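Local atomic coordinates of ABC-type amino acid transport system, permease component (Caldanaerobacter subterraneus subsp. tengcongensis MB4, PDB entry 4YMU), a protein that probably forms the membrane-spanning part of an ABC-type amino acid importer, with arginine bound inside it in this crystal. Residues C[73-78]-C[88-93]; C[156-161]-C[198-203]; C[173-178]-C[190-195]. All blocks are in the same frame, centred on the assembly; numbering follows the deposited sequence.

Contact 1 of 3, residues C[73-78]-C[88-93]; sequences LIYNGL and FTAGVS
Ile-74 and Tyr-75, on helix 67-75, pack against Ala-90 and Ser-93 on one side of helix 87-112. This is apolar packing of two helices consecutive in the chain, within the all-helical membrane domain of the permease family, and it has two points. At the first, Ile-74 CD1 lies 3.9 Å from Ser-93 CB and 4.2 Å from Ser-93 C, so a terminal methyl rests on the base of a serine and on its backbone. The reach comes from a stretched branch: CG1 stands beside the backbone N, and chi2 of -178° carries CD1 straight out toward the facing helix. The second point lies one residue further along, where Tyr-75 CD2 comes 3.8 Å from Ala-90 CB, the methyl meeting the ring obliquely. With only a methyl on Ala-90, the backbones can come close, and Tyr-75 CA is 5.9 Å from Ala-90 CA.

Between the two segments there is no polar bond; the serine spends its hydroxyl on its own helix. Ser-93 OG turns back and donates to Thr-89 O at 2.7 Å, with a C=O...O angle of 153°. The same carbonyl oxygen receives Ser-93 N at 2.9 Å from the opposite face of its plane. CB, meanwhile, faces Ile-74.

Phe-88 lies on another side of helix 87-112: Val-92 CG2 sits over one face of its ring, near the rim, and the ring also makes a cation-pi contact with Lys-24 and meets Phe-168.

Ile-85, in the connection between the two helices, packs on Ile-74. Ile-166 touches both Tyr-75 and Ala-90, helix 12-44 packs on Phe-88 and Val-92, and Tyr-189 of the second subunit packs on Leu-73.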
ATOM      1  N   LEU C  73      16.593  31.276  15.432  1.00 80.75           N
ATOM      2  CA  LEU C  73      16.131  32.400  14.629  1.00 82.25           C
ATOM      3  C   LEU C  73      15.119  33.184  15.431  1.00 92.39           C
ATOM      4  O   LEU C  73      15.180  34.409  15.461  1.00 96.88           O
ATOM      5  CB  LEU C  73      15.511  31.946  13.309  1.00 84.60           C
ATOM      6  CG  LEU C  73      15.024  33.092  12.415  1.00 84.20           C
ATOM      7  CD1 LEU C  73      16.207  33.864  11.898  1.00 82.69           C
ATOM      8  CD2 LEU C  73      14.172  32.597  11.252  1.00 81.42           C
ATOM      9  N   ILE C  74      14.215  32.492  16.118  1.00 84.58           N
ATOM     10  CA  ILE C  74      13.277  33.219  16.951  1.00 88.41           C
ATOM     11  C   ILE C  74      13.976  33.826  18.182  1.00 98.14           C
ATOM     12  O   ILE C  74      13.769  35.000  18.510  1.00104.61           O
ATOM     13  CB  ILE C  74      12.092  32.367  17.409  1.00 82.77           C
ATOM     14  CG1 ILE C  74      11.273  31.876  16.207  1.00 87.71           C
ATOM     15  CG2 ILE C  74      11.210  33.180  18.364  1.00 81.09           C
ATOM     16  CD1 ILE C  74      10.058  31.070  16.601  1.00 76.21           C
ATOM     17  N   TYR C  75      14.795  33.027  18.862  1.00 92.04           N
ATOM     18  CA  TYR C  75      15.384  33.442  20.134  1.00 97.96           C
ATOM     19  C   TYR C  75      16.506  34.479  19.978  1.00 97.45           C
ATOM     20  O   TYR C  75      16.368  35.616  20.402  1.00 84.87           O
ATOM     21  CB  TYR C  75      15.877  32.222  20.916  1.00 93.74           C
ATOM     22  CG  TYR C  75      16.255  32.524  22.347  1.00102.94           C
ATOM     23  CD1 TYR C  75      17.583  32.481  22.763  1.00104.97           C
ATOM     24  CD2 TYR C  75      15.281  32.843  23.291  1.00112.49           C
ATOM     25  CE1 TYR C  75      17.935  32.748  24.091  1.00105.53           C
ATOM     26  CE2 TYR C  75      15.622  33.123  24.618  1.00113.14           C
ATOM     27  CZ  TYR C  75      16.952  33.072  25.007  1.00107.42           C
ATOM     28  OH  TYR C  75      17.298  33.338  26.309  1.00109.16           O
ATOM     29  N   ASN C  76      17.612  34.077  19.371  1.00 98.26           N
ATOM     30  CA  ASN C  76      18.726  34.979  19.137  1.00 94.09           C
ATOM     31  C   ASN C  76      18.421  36.017  18.061  1.00 98.44           C
ATOM     32  O   ASN C  76      18.685  37.204  18.234  1.00107.94           O
ATOM     33  CB  ASN C  76      19.956  34.179  18.732  1.00 89.72           C
ATOM     34  CG  ASN C  76      20.444  33.271  19.842  1.00 93.20           C
ATOM     35  OD1 ASN C  76      20.000  33.395  20.988  1.00 96.01           O
ATOM     36  ND2 ASN C  76      21.367  32.356  19.517  1.00 88.42           N
ATOM     37  N   GLY C  77      17.842  35.576  16.955  1.00 95.07           N
ATOM     38  CA  GLY C  77      17.657  36.444  15.810  1.00 92.35           C
ATOM     39  C   GLY C  77      16.731  37.616  16.051  1.00 94.72           C
ATOM     40  O   GLY C  77      16.769  38.601  15.316  1.00100.75           O
ATOM     41  N   LEU C  78      15.905  37.543  17.084  1.00 85.32           N
ATOM     42  CA  LEU C  78      14.973  38.641  17.318  1.00 92.76           C
ATOM     43  C   LEU C  78      15.499  39.720  18.285  1.00 99.73           C
ATOM     44  O   LEU C  78      14.953  40.828  18.347  1.00 98.87           O
ATOM     45  CB  LEU C  78      13.614  38.106  17.767  1.00 97.78           C
ATOM     46  CG  LEU C  78      12.836  37.413  16.646  1.00 98.86           C
ATOM     47  CD1 LEU C  78      11.400  37.135  17.077  1.00 99.02           C
ATOM     48  CD2 LEU C  78      12.882  38.234  15.361  1.00 93.65           C
ATOM     49  N   PHE C  88      10.538  29.965  27.202  1.00108.94           N
ATOM     50  CA  PHE C  88       9.345  29.157  27.087  1.00106.81           C
ATOM     51  C   PHE C  88       8.587  29.542  25.834  1.00105.92           C
ATOM     52  O   PHE C  88       8.325  28.686  24.989  1.00 96.32           O
ATOM     53  CB  PHE C  88       8.465  29.354  28.316  1.00106.61           C
ATOM     54  CG  PHE C  88       7.193  28.573  28.281  1.00109.08           C
ATOM     55  CD1 PHE C  88       7.210  27.191  28.371  1.00109.43           C
ATOM     56  CD2 PHE C  88       5.976  29.222  28.169  1.00109.12           C
ATOM     57  CE1 PHE C  88       6.035  26.467  28.347  1.00110.49           C
ATOM     58  CE2 PHE C  88       4.795  28.506  28.142  1.00110.30           C
ATOM     59  CZ  PHE C  88       4.823  27.125  28.227  1.00112.24           C
ATOM     60  N   THR C  89       8.253  30.824  25.697  1.00 99.65           N
ATOM     61  CA  THR C  89       7.511  31.262  24.516  1.00 97.24           C
ATOM     62  C   THR C  89       8.311  31.050  23.227  1.00104.07           C
ATOM     63  O   THR C  89       7.728  30.787  22.172  1.00115.53           O
ATOM     64  CB  THR C  89       7.027  32.719  24.614  1.00 93.75           C
ATOM     65  OG1 THR C  89       8.113  33.603  24.325  1.00106.66           O
ATOM     66  CG2 THR C  89       6.492  32.998  26.001  1.00 94.63           C
ATOM     67  N   ALA C  90       9.634  31.146  23.302  1.00101.86           N
ATOM     68  CA  ALA C  90      10.463  30.874  22.132  1.00 97.10           C
ATOM     69  C   ALA C  90      10.314  29.411  21.691  1.00 89.58           C
ATOM     70  O   ALA C  90      10.052  29.135  20.516  1.00 90.62           O
ATOM     71  CB  ALA C  90      11.912  31.203  22.407  1.00 98.25           C
ATOM     72  N   GLY C  91      10.478  28.490  22.640  1.00 83.40           N
ATOM     73  CA  GLY C  91      10.368  27.065  22.380  1.00 81.48           C
ATOM     74  C   GLY C  91       8.991  26.708  21.852  1.00 89.55           C
ATOM     75  O   GLY C  91       8.872  26.080  20.802  1.00 88.29           O
ATOM     76  N   VAL C  92       7.955  27.140  22.570  1.00 90.77           N
ATOM     77  CA  VAL C  92       6.574  26.916  22.165  1.00 90.37           C
ATOM     78  C   VAL C  92       6.316  27.401  20.747  1.00 92.90           C
ATOM     79  O   VAL C  92       5.768  26.667  19.932  1.00 90.86           O
ATOM     80  CB  VAL C  92       5.581  27.631  23.106  1.00 90.06           C
ATOM     81  CG1 VAL C  92       4.206  27.739  22.455  1.00 92.44           C
ATOM     82  CG2 VAL C  92       5.493  26.920  24.445  1.00 84.95           C
ATOM     83  N   SER C  93       6.727  28.631  20.455  1.00 93.48           N
ATOM     84  CA  SER C  93       6.548  29.202  19.122  1.00 89.24           C
ATOM     85  C   SER C  93       7.207  28.371  18.033  1.00 86.24           C
ATOM     86  O   SER C  93       6.588  28.054  17.005  1.00 91.95           O
ATOM     87  CB  SER C  93       7.142  30.606  19.081  1.00 84.30           C
ATOM     88  OG  SER C  93       6.397  31.469  19.914  1.00 89.87           O
TER

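Contact 2 of 3, residues C[156-161]-C[198-203]; sequences MLKESA and VMTLTF. With ARG (arginine), chain J; ARG (arginine), chain I.
Glu-159 OE2 accepts from the alpha-amino groups of two bound arginines, at 2.7 Å from N of the chain J arginine and 2.9 Å from N of the chain I arginine; OE1 adds a weak bond to the latter. A bend at chi2 (-66°) turns the carboxylate to them. With an alanine in place of Glu-159, both alpha-amino groups would probably lose this shared carboxylate and depend on Glu-159 of the second subunit and other pocket groups. Met-156, also of the arginine pocket, brings SD 3.5 Å from NH1 of the chain I arginine. Lys-158 NZ reaches O of the chain J arginine only weakly; its stronger partner is Arg-63 O of the second subunit.

Facing the other way, Leu-157 CD1 touches both Phe-203 CD2, at 3.5 Å, and Met-199 SD, at 3.9 Å. The leucine and phenylalanine side chains cross at about a right angle, the methyl meeting the ring obliquely. Thr-200 OG1 is bonded to Gly-64 O of the second subunit.

The axes of 156-160 and 198-203 run nearly antiparallel, at 160°, and approach to 10.9 Å. Helix 12-44 touches both, through Thr-26 on Leu-157 and Leu-19 on Met-199, while helix 87-112 packs on Met-156.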
ATOM      1  N   MET C 156       7.530  14.748  18.723  1.00 88.05           N
ATOM      2  CA  MET C 156       7.785  16.071  19.246  1.00 88.29           C
ATOM      3  C   MET C 156       8.316  16.063  20.677  1.00 90.54           C
ATOM      4  O   MET C 156       8.961  17.015  21.081  1.00 77.63           O
ATOM      5  CB  MET C 156       6.522  16.923  19.150  1.00 87.82           C
ATOM      6  CG  MET C 156       6.231  17.407  17.748  1.00 85.65           C
ATOM      7  SD  MET C 156       7.487  18.561  17.147  1.00124.80           S
ATOM      8  CE  MET C 156       6.816  20.076  17.821  1.00 75.97           C
ATOM      9  N   LEU C 157       8.032  15.005  21.436  1.00 96.53           N
ATOM     10  CA  LEU C 157       8.590  14.846  22.780  1.00 94.01           C
ATOM     11  C   LEU C 157      10.099  14.804  22.671  1.00 95.32           C
ATOM     12  O   LEU C 157      10.811  15.543  23.355  1.00103.41           O
ATOM     13  CB  LEU C 157       8.096  13.558  23.441  1.00 91.17           C
ATOM     14  CG  LEU C 157       6.682  13.613  24.021  1.00 99.32           C
ATOM     15  CD1 LEU C 157       6.348  12.317  24.738  1.00103.07           C
ATOM     16  CD2 LEU C 157       6.533  14.800  24.968  1.00 97.85           C
ATOM     17  N   LYS C 158      10.589  13.930  21.809  1.00 86.41           N
ATOM     18  CA  LYS C 158      12.011  13.875  21.565  1.00 89.75           C
ATOM     19  C   LYS C 158      12.482  15.228  21.030  1.00 92.16           C
ATOM     20  O   LYS C 158      13.492  15.770  21.486  1.00 95.37           O
ATOM     21  CB  LYS C 158      12.342  12.745  20.588  1.00 77.64           C
ATOM     22  CG  LYS C 158      12.017  11.368  21.134  1.00 81.05           C
ATOM     23  CD  LYS C 158      12.610  10.253  20.272  1.00 87.72           C
ATOM     24  CE  LYS C 158      11.947  10.193  18.896  1.00 84.79           C
ATOM     25  NZ  LYS C 158      12.706   9.313  17.946  1.00 89.83           N
ATOM     26  N   GLU C 159      11.722  15.799  20.104  1.00 88.50           N
ATOM     27  CA  GLU C 159      12.145  17.043  19.479  1.00 88.46           C
ATOM     28  C   GLU C 159      12.327  18.209  20.463  1.00 91.63           C
ATOM     29  O   GLU C 159      13.224  19.029  20.283  1.00 84.00           O
ATOM     30  CB  GLU C 159      11.204  17.434  18.341  1.00 75.24           C
ATOM     31  CG  GLU C 159      11.320  16.535  17.111  1.00 88.49           C
ATOM     32  CD  GLU C 159      12.664  16.647  16.404  1.00 90.81           C
ATOM     33  OE1 GLU C 159      13.361  17.658  16.592  1.00105.63           O
ATOM     34  OE2 GLU C 159      13.029  15.731  15.643  1.00 86.53           O
ATOM     35  N   SER C 160      11.479  18.260  21.490  1.00 87.05           N
ATOM     36  CA  SER C 160      11.407  19.377  22.415  1.00 80.19           C
ATOM     37  C   SER C 160      12.656  19.471  23.305  1.00 90.21           C
ATOM     38  O   SER C 160      12.948  20.526  23.855  1.00 94.14           O
ATOM     39  CB  SER C 160      10.166  19.250  23.287  1.00 77.92           C
ATOM     40  OG  SER C 160      10.335  18.190  24.210  1.00 86.25           O
ATOM     41  N   ALA C 161      13.410  18.382  23.422  1.00 94.86           N
ATOM     42  CA  ALA C 161      14.657  18.388  24.186  1.00 89.09           C
ATOM     43  C   ALA C 161      15.596  19.498  23.714  1.00 93.47           C
ATOM     44  O   ALA C 161      16.559  19.843  24.398  1.00 96.68           O
ATOM     45  CB  ALA C 161      15.358  17.048  24.087  1.00 76.72           C
ATOM     46  N   VAL C 198      11.034   5.561  28.389  1.00 96.03           N
ATOM     47  CA  VAL C 198       9.805   5.104  29.022  1.00 94.28           C
ATOM     48  C   VAL C 198       8.595   5.925  28.558  1.00 94.13           C
ATOM     49  O   VAL C 198       7.510   5.377  28.338  1.00100.24           O
ATOM     50  CB  VAL C 198       9.945   5.047  30.559  1.00 90.07           C
ATOM     51  CG1 VAL C 198       8.608   5.222  31.241  1.00 89.38           C
ATOM     52  CG2 VAL C 198      10.608   3.728  30.961  1.00 78.29           C
ATOM     53  N   MET C 199       8.789   7.226  28.375  1.00 91.99           N
ATOM     54  CA  MET C 199       7.722   8.071  27.841  1.00 94.61           C
ATOM     55  C   MET C 199       7.330   7.636  26.425  1.00101.27           C
ATOM     56  O   MET C 199       6.137   7.533  26.088  1.00103.29           O
ATOM     57  CB  MET C 199       8.156   9.530  27.819  1.00 96.30           C
ATOM     58  CG  MET C 199       7.289  10.442  28.650  1.00102.75           C
ATOM     59  SD  MET C 199       7.793  12.144  28.375  1.00127.14           S
ATOM     60  CE  MET C 199       9.581  11.936  28.361  1.00 77.05           C
ATOM     61  N   THR C 200       8.350   7.407  25.601  1.00 89.84           N
ATOM     62  CA  THR C 200       8.159   6.998  24.227  1.00 91.73           C
ATOM     63  C   THR C 200       7.341   5.707  24.171  1.00101.52           C
ATOM     64  O   THR C 200       6.327   5.647  23.480  1.00108.54           O
ATOM     65  CB  THR C 200       9.516   6.799  23.524  1.00 90.79           C
ATOM     66  OG1 THR C 200      10.005   8.063  23.065  1.00 87.31           O
ATOM     67  CG2 THR C 200       9.385   5.833  22.331  1.00101.45           C
ATOM     68  N   LEU C 201       7.772   4.698  24.928  1.00 99.53           N
ATOM     69  CA  LEU C 201       7.076   3.419  25.023  1.00 96.98           C
ATOM     70  C   LEU C 201       5.633   3.591  25.472  1.00106.24           C
ATOM     71  O   LEU C 201       4.715   3.040  24.857  1.00115.58           O
ATOM     72  CB  LEU C 201       7.779   2.484  26.000  1.00 96.64           C
ATOM     73  CG  LEU C 201       9.044   1.753  25.559  1.00101.94           C
ATOM     74  CD1 LEU C 201       9.362   0.698  26.587  1.00105.27           C
ATOM     75  CD2 LEU C 201       8.905   1.131  24.181  1.00 98.95           C
ATOM     76  N   THR C 202       5.438   4.314  26.570  1.00103.56           N
ATOM     77  CA  THR C 202       4.097   4.527  27.103  1.00106.33           C
ATOM     78  C   THR C 202       3.154   5.079  26.033  1.00109.74           C
ATOM     79  O   THR C 202       2.125   4.461  25.707  1.00119.70           O
ATOM     80  CB  THR C 202       4.117   5.486  28.308  1.00104.33           C
ATOM     81  OG1 THR C 202       4.929   4.930  29.349  1.00111.57           O
ATOM     82  CG2 THR C 202       2.715   5.725  28.834  1.00 97.68           C
ATOM     83  N   PHE C 203       3.524   6.224  25.465  1.00105.03           N
ATOM     84  CA  PHE C 203       2.662   6.875  24.482  1.00 99.97           C
ATOM     85  C   PHE C 203       2.498   6.071  23.186  1.00104.95           C
ATOM     86  O   PHE C 203       1.466   6.165  22.525  1.00109.03           O
ATOM     87  CB  PHE C 203       3.142   8.290  24.174  1.00 93.15           C
ATOM     88  CG  PHE C 203       2.882   9.278  25.280  1.00 98.87           C
ATOM     89  CD1 PHE C 203       1.597   9.481  25.765  1.00 97.23           C
ATOM     90  CD2 PHE C 203       3.920  10.051  25.802  1.00103.46           C
ATOM     91  CE1 PHE C 203       1.351  10.419  26.779  1.00100.30           C
ATOM     92  CE2 PHE C 203       3.682  10.996  26.810  1.00 99.76           C
ATOM     93  CZ  PHE C 203       2.396  11.180  27.299  1.00 96.61           C
TER
HETATM   94  N   ARG J 301      15.448  14.608  16.137  1.00 80.95           N
HETATM   95  CA  ARG J 301      14.761  13.363  16.469  1.00 89.03           C
HETATM   96  C   ARG J 301      15.392  12.686  17.678  1.00 95.61           C
HETATM   97  O   ARG J 301      14.772  11.800  18.280  1.00101.45           O
HETATM   98  CB  ARG J 301      14.774  12.396  15.277  1.00 89.22           C
HETATM   99  CG  ARG J 301      16.137  11.804  14.959  1.00 82.53           C
HETATM  100  CD  ARG J 301      16.097  11.052  13.654  1.00 86.05           C
HETATM  101  NE  ARG J 301      17.316  10.283  13.414  1.00 96.03           N
HETATM  102  CZ  ARG J 301      17.600   9.678  12.262  1.00100.78           C
HETATM  103  NH1 ARG J 301      16.750   9.762  11.245  1.00101.85           N
HETATM  104  NH2 ARG J 301      18.725   8.993  12.126  1.00 98.99           N
HETATM  105  OXT ARG J 301      16.530  12.992  18.063  1.00 88.86           O
HETATM  106  N   ARG I 301      14.821  17.085  13.853  1.00 88.03           N
HETATM  107  CA  ARG I 301      14.409  17.202  12.453  1.00 95.72           C
HETATM  108  C   ARG I 301      14.494  18.632  11.948  1.00102.06           C
HETATM  109  O   ARG I 301      14.336  18.881  10.746  1.00106.72           O
HETATM  110  CB  ARG I 301      12.978  16.709  12.257  1.00 81.86           C
HETATM  111  CG  ARG I 301      11.916  17.595  12.852  1.00 79.94           C
HETATM  112  CD  ARG I 301      10.571  16.888  12.786  1.00 85.36           C
HETATM  113  NE  ARG I 301       9.462  17.762  13.146  1.00 93.17           N
HETATM  114  CZ  ARG I 301       8.223  17.341  13.365  1.00 99.30           C
HETATM  115  NH1 ARG I 301       7.275  18.212  13.689  1.00 96.24           N
HETATM  116  NH2 ARG I 301       7.934  16.048  13.270  1.00104.76           N
HETATM  117  OXT ARG I 301      14.692  19.557  12.736  1.00 91.11           O

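Contact 3 of 3, residues C[173-178]-C[190-195]; sequences RQADII and IIIAAI
Ile-192 inserts its terminal methyl against Ala-175 where two consecutive helices, 174-182 and 186-214, double back on each other as a helical hairpin. The hairpin belongs to the all-helical membrane domain of this permease family, and its second arm carries a predicted transmembrane helix. Walking along that arm, Ile-190 packs on Leu-73 of the second subunit and on Phe-5 of its own chain. Ile-191 is directed to Phe-15, Met-8 and Phe-5, near the N-terminal end of the chain.

Ile-192 then supplies the contact. Its CG1 branch stands beside the backbone N (chi1 -71°) and continues nearly extended, which carries CD1 across to helix 174-182. There CD1 lies 3.7 Å from Ala-175 CB, methyl on methyl. Phe-15 and Leu-171 also pack on Ile-192, so the side chain is buried among apolar groups of three parts of the chain.

Ala-193 turns to Val-69 of the second subunit, and Ala-194 lies on the surface. Ile-195, one turn beyond Ile-192, again packs on Leu-171.

On the first arm, Gln-174 offers only its aliphatic base to this contact, with CB 4.3 Å from Ile-192 CD1. Its chain bends and takes the amide away, with NE2 bonded to Asp-170 O. Asp-176 OD1 is hydrogen-bonded to Tyr-185 OH, in the link between the two helices. The methyl of Ile-192 also reaches the backbone: CD1 is 3.7 Å from Ala-175 N.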
ATOM      1  N   ARG C 173      17.698  19.731  30.266  1.00 98.38           N
ATOM      2  CA  ARG C 173      18.431  20.796  30.944  1.00 96.61           C
ATOM      3  C   ARG C 173      18.886  20.368  32.336  1.00 95.41           C
ATOM      4  O   ARG C 173      19.934  20.807  32.806  1.00 98.03           O
ATOM      5  CB  ARG C 173      17.576  22.057  31.021  1.00 96.48           C
ATOM      6  CG  ARG C 173      18.289  23.286  31.555  1.00101.67           C
ATOM      7  CD  ARG C 173      19.665  23.488  30.921  1.00 98.92           C
ATOM      8  NE  ARG C 173      19.962  24.911  30.756  1.00108.75           N
ATOM      9  CZ  ARG C 173      20.235  25.756  31.751  1.00116.01           C
ATOM     10  NH1 ARG C 173      20.255  25.338  33.012  1.00116.94           N
ATOM     11  NH2 ARG C 173      20.484  27.033  31.485  1.00115.88           N
ATOM     12  N   GLN C 174      18.099  19.505  32.982  1.00 95.12           N
ATOM     13  CA  GLN C 174      18.394  19.039  34.333  1.00 91.44           C
ATOM     14  C   GLN C 174      19.824  18.540  34.482  1.00 94.28           C
ATOM     15  O   GLN C 174      20.475  18.830  35.482  1.00 95.32           O
ATOM     16  CB  GLN C 174      17.415  17.947  34.773  1.00 83.16           C
ATOM     17  CG  GLN C 174      15.964  18.378  34.740  1.00 85.06           C
ATOM     18  CD  GLN C 174      15.728  19.732  35.392  1.00 94.69           C
ATOM     19  OE1 GLN C 174      16.027  19.938  36.571  1.00 97.16           O
ATOM     20  NE2 GLN C 174      15.175  20.663  34.621  1.00 95.38           N
ATOM     21  N   ALA C 175      20.331  17.822  33.485  1.00 88.64           N
ATOM     22  CA  ALA C 175      21.687  17.278  33.590  1.00 89.37           C
ATOM     23  C   ALA C 175      22.757  18.361  33.813  1.00 97.33           C
ATOM     24  O   ALA C 175      23.787  18.113  34.453  1.00 94.01           O
ATOM     25  CB  ALA C 175      22.022  16.463  32.388  1.00 79.42           C
ATOM     26  N   ASP C 176      22.526  19.550  33.265  1.00100.25           N
ATOM     27  CA  ASP C 176      23.425  20.658  33.534  1.00 98.22           C
ATOM     28  C   ASP C 176      23.291  21.017  35.004  1.00107.95           C
ATOM     29  O   ASP C 176      24.271  20.930  35.760  1.00120.00           O
ATOM     30  CB  ASP C 176      23.155  21.864  32.632  1.00 88.50           C
ATOM     31  CG  ASP C 176      23.657  21.654  31.200  1.00104.30           C
ATOM     32  OD1 ASP C 176      24.684  20.952  30.990  1.00103.05           O
ATOM     33  OD2 ASP C 176      23.034  22.227  30.278  1.00112.75           O
ATOM     34  N   ILE C 177      22.070  21.363  35.408  1.00 99.75           N
ATOM     35  CA  ILE C 177      21.782  21.754  36.780  1.00 93.40           C
ATOM     36  C   ILE C 177      22.446  20.804  37.783  1.00 93.83           C
ATOM     37  O   ILE C 177      23.321  21.212  38.564  1.00 95.51           O
ATOM     38  CB  ILE C 177      20.268  21.813  36.995  1.00 93.30           C
ATOM     39  CG1 ILE C 177      19.667  22.892  36.089  1.00 93.94           C
ATOM     40  CG2 ILE C 177      19.926  22.065  38.451  1.00 96.87           C
ATOM     41  CD1 ILE C 177      18.168  23.095  36.250  1.00 95.17           C
ATOM     42  N   ILE C 178      22.080  19.530  37.706  1.00 90.43           N
ATOM     43  CA  ILE C 178      22.625  18.498  38.579  1.00 86.56           C
ATOM     44  C   ILE C 178      24.149  18.446  38.561  1.00 92.46           C
ATOM     45  O   ILE C 178      24.777  18.366  39.625  1.00 89.60           O
ATOM     46  CB  ILE C 178      22.042  17.111  38.218  1.00 85.29           C
ATOM     47  CG1 ILE C 178      20.541  17.085  38.508  1.00 90.92           C
ATOM     48  CG2 ILE C 178      22.726  16.005  38.992  1.00 81.70           C
ATOM     49  CD1 ILE C 178      19.797  16.020  37.758  1.00 83.47           C
ATOM     50  N   ILE C 190      22.031   9.360  31.516  1.00 87.92           N
ATOM     51  CA  ILE C 190      21.450   8.027  31.452  1.00 86.87           C
ATOM     52  C   ILE C 190      20.024   8.044  31.997  1.00 95.21           C
ATOM     53  O   ILE C 190      19.093   7.568  31.342  1.00 91.95           O
ATOM     54  CB  ILE C 190      22.264   7.015  32.240  1.00 82.56           C
ATOM     55  CG1 ILE C 190      23.606   6.763  31.549  1.00 85.99           C
ATOM     56  CG2 ILE C 190      21.481   5.743  32.408  1.00 76.41           C
ATOM     57  CD1 ILE C 190      23.503   6.066  30.216  1.00 81.28           C
ATOM     58  N   ILE C 191      19.848   8.625  33.181  1.00 99.32           N
ATOM     59  CA  ILE C 191      18.525   8.691  33.800  1.00100.86           C
ATOM     60  C   ILE C 191      17.513   9.428  32.927  1.00101.61           C
ATOM     61  O   ILE C 191      16.356   9.019  32.797  1.00 98.14           O
ATOM     62  CB  ILE C 191      18.600   9.352  35.190  1.00 95.27           C
ATOM     63  CG1 ILE C 191      19.332   8.425  36.157  1.00 90.26           C
ATOM     64  CG2 ILE C 191      17.215   9.703  35.724  1.00 91.20           C
ATOM     65  CD1 ILE C 191      19.236   8.871  37.586  1.00102.30           C
ATOM     66  N   ILE C 192      17.952  10.528  32.332  1.00103.64           N
ATOM     67  CA  ILE C 192      17.073  11.324  31.480  1.00 97.66           C
ATOM     68  C   ILE C 192      16.698  10.565  30.198  1.00 90.31           C
ATOM     69  O   ILE C 192      15.536  10.535  29.811  1.00 82.01           O
ATOM     70  CB  ILE C 192      17.715  12.682  31.139  1.00 93.74           C
ATOM     71  CG1 ILE C 192      17.743  13.590  32.374  1.00 95.26           C
ATOM     72  CG2 ILE C 192      16.979  13.361  30.003  1.00 92.08           C
ATOM     73  CD1 ILE C 192      18.725  14.736  32.251  1.00 86.75           C
ATOM     74  N   ALA C 193      17.693   9.962  29.551  1.00 88.59           N
ATOM     75  CA  ALA C 193      17.468   9.130  28.379  1.00 91.91           C
ATOM     76  C   ALA C 193      16.420   8.080  28.725  1.00 98.79           C
ATOM     77  O   ALA C 193      15.409   7.979  28.045  1.00 93.61           O
ATOM     78  CB  ALA C 193      18.758   8.472  27.921  1.00 83.98           C
ATOM     79  N   ALA C 194      16.647   7.348  29.815  1.00103.01           N
ATOM     80  CA  ALA C 194      15.691   6.367  30.318  1.00 96.68           C
ATOM     81  C   ALA C 194      14.281   6.951  30.462  1.00100.48           C
ATOM     82  O   ALA C 194      13.307   6.324  30.041  1.00100.40           O
ATOM     83  CB  ALA C 194      16.163   5.782  31.635  1.00 83.41           C
ATOM     84  N   ILE C 195      14.159   8.141  31.041  1.00 92.83           N
ATOM     85  CA  ILE C 195      12.835   8.747  31.160  1.00 94.31           C
ATOM     86  C   ILE C 195      12.213   8.993  29.774  1.00 98.38           C
ATOM     87  O   ILE C 195      11.019   8.742  29.567  1.00100.37           O
ATOM     88  CB  ILE C 195      12.850  10.073  31.959  1.00 94.65           C
ATOM     89  CG1 ILE C 195      13.328   9.847  33.391  1.00101.50           C
ATOM     90  CG2 ILE C 195      11.472  10.687  32.020  1.00 91.90           C
ATOM     91  CD1 ILE C 195      13.210  11.095  34.264  1.00 97.92           C
TER

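How the contacts relate
Contact 1 closes before the others begin along the chain, while contact 3 is nested inside the loop that contact 2 closes. Contacts 2 and 3 share helix 186-214, and their centres are about 14 Å apart; helices 129-160 and 174-182, which pack on it, follow each other in sequence. Contact 1 stands further off, its centre about 21 Å from that of contact 2 and about 23 Å from that of contact 3. All three lie in the one membrane domain and each also touches the second subunit, so packing within a subunit runs on into the subunit interface. Contact 2 holds part of the arginine pocket; the side chains of Ile-74 and Ile-192 lie about 13 and 12 Å from a bound arginine.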